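Local coordinates for universal stress protein (Archaeoglobus fulgidus, PDB 3LOQ) that is of uncharacterised function but binds adenosine monophosphate and belongs to the universal stress protein A family, at residues Gln93-Ala97 against Ala98-Ala102. Sequence-based numbering, arbitrary orientation.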
loop_
_atom_site.group_PDB
_atom_site.type_symbol
_atom_site.label_atom_id
_atom_site.label_comp_id
_atom_site.label_asym_id
_atom_site.label_seq_id
_atom_site.Cartn_x
_atom_site.Cartn_y
_atom_site.Cartn_z
ATOM N N GLN A 93 5.335 -7.274 20.170
ATOM C CA GLN A 93 4.332 -7.851 21.063
ATOM C C GLN A 93 2.961 -7.884 20.406
ATOM O O GLN A 93 2.293 -8.919 20.397
ATOM C CB GLN A 93 4.250 -7.055 22.366
ATOM C CG GLN A 93 3.093 -7.454 23.271
ATOM C CD GLN A 93 3.070 -6.652 24.565
ATOM O OE1 GLN A 93 2.600 -5.513 24.598
ATOM N NE2 GLN A 93 3.585 -7.243 25.637
ATOM N N LYS A 94 2.549 -6.744 19.857
ATOM C CA LYS A 94 1.214 -6.608 19.285
ATOM C C LYS A 94 1.020 -7.562 18.088
ATOM O O LYS A 94 -0.049 -8.166 17.929
ATOM C CB LYS A 94 0.941 -5.148 18.903
ATOM C CG LYS A 94 -0.502 -4.858 18.490
ATOM C CD LYS A 94 -0.767 -3.362 18.277
ATOM C CE LYS A 94 -2.237 -3.120 17.878
ATOM N NZ LYS A 94 -2.713 -1.690 18.022
ATOM N N ILE A 95 2.066 -7.719 17.277
ATOM C CA ILE A 95 2.044 -8.672 16.162
ATOM C C ILE A 95 1.908 -10.121 16.648
ATOM O O ILE A 95 1.063 -10.871 16.152
ATOM C CB ILE A 95 3.301 -8.529 15.265
ATOM C CG1 ILE A 95 3.420 -7.095 14.742
ATOM C CG2 ILE A 95 3.272 -9.533 14.114
ATOM C CD1 ILE A 95 4.729 -6.807 14.044
ATOM N N GLU A 96 2.733 -10.513 17.620
ATOM C CA GLU A 96 2.657 -11.867 18.175
ATOM C C GLU A 96 1.260 -12.130 18.714
ATOM O O GLU A 96 0.724 -13.227 18.574
ATOM C CB GLU A 96 3.637 -12.062 19.328
ATOM C CG GLU A 96 4.988 -11.416 19.172
ATOM C CD GLU A 96 5.996 -12.308 18.494
ATOM O OE1 GLU A 96 7.194 -12.213 18.854
ATOM O OE2 GLU A 96 5.588 -13.098 17.610
ATOM N N ALA A 97 0.675 -11.118 19.340
ATOM C CA ALA A 97 -0.618 -11.292 19.999
ATOM C C ALA A 97 -1.718 -11.572 18.979
ATOM O O ALA A 97 -2.764 -12.117 19.317
ATOM C CB ALA A 97 -0.958 -10.072 20.852
ATOM N N ALA A 98 -1.470 -11.206 17.726
ATOM C CA ALA A 98 -2.446 -11.417 16.664
ATOM C C ALA A 98 -2.218 -12.758 15.968
ATOM O O ALA A 98 -2.872 -13.079 14.968
ATOM C CB ALA A 98 -2.386 -10.277 15.659
ATOM N N GLY A 99 -1.292 -13.544 16.504
ATOM C CA GLY A 99 -0.994 -14.853 15.943
ATOM C C GLY A 99 -0.205 -14.776 14.645
ATOM O O GLY A 99 -0.348 -15.628 13.770
ATOM N N ILE A 100 0.625 -13.744 14.523
ATOM C CA ILE A 100 1.533 -13.624 13.397
ATOM C C ILE A 100 2.973 -13.586 13.894
ATOM O O ILE A 100 3.274 -12.918 14.878
ATOM C CB ILE A 100 1.241 -12.338 12.607
ATOM C CG1 ILE A 100 -0.202 -12.361 12.092
ATOM C CG2 ILE A 100 2.250 -12.147 11.461
ATOM C CD1 ILE A 100 -0.595 -11.093 11.365
ATOM N N LYS A 101 3.868 -14.293 13.211
ATOM C CA LYS A 101 5.286 -14.242 13.559
ATOM C C LYS A 101 5.852 -12.828 13.341
ATOM O O LYS A 101 5.583 -12.184 12.329
ATOM C CB LYS A 101 6.072 -15.262 12.740
ATOM C CG LYS A 101 7.429 -15.638 13.317
ATOM C CD LYS A 101 8.269 -16.435 12.303
ATOM C CE LYS A 101 7.496 -17.614 11.689
ATOM N NZ LYS A 101 8.170 -18.199 10.479
ATOM N N ALA A 102 6.630 -12.349 14.302
ATOM C CA ALA A 102 7.240 -11.037 14.201
ATOM C C ALA A 102 8.764 -11.127 14.248
ATOM O O ALA A 102 9.329 -11.913 15.005
ATOM C CB ALA A 102 6.737 -10.151 15.308
#
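I95 lays its CG2 methyl over the CB of A102 at 3.7 Å and, by the same methyl, meets the CB of I100 at 3.8 Å. With CG1 beside the backbone N (chi1 -57°), CG2 lies beside the carbonyl carbon and faces the returning chain; the side chain also packs on L39, L42, I53 and V55. I100 continues this buried apolar layer onto L42 and I53. On the exposed flank, E96 bends at chi2 (-89°), bringing its carboxylate back over A102: CD lies 3.9 Å from A102 CB, and OE2 comes within 3.5 Å of A102 N without a bond being made.

The C-terminal end of the helix closes in a Schellman motif, with the I95 CG2–I100 CB contact as its hydrophobic partner. A98 N donates to I95 O at 3.0 Å and G99 N to E96 O at 2.9 Å, the latter being the 5→2 bond. I95 O also receives the weak 6→1 bond from I100 N, so this carbonyl accepts one firm and one weak bond. A CA-H...O contact from E96 CA to I100 O adds to the closure. G99, with positive phi (74°), reverses the chain, after which K101 pairs through its backbone with E51 and I53. The turn thus links helix 75-97 to strand 101-104, which runs parallel to strand 52-60, completing the right-handed beta-alpha-beta crossover of the Rossmann-like universal stress protein fold.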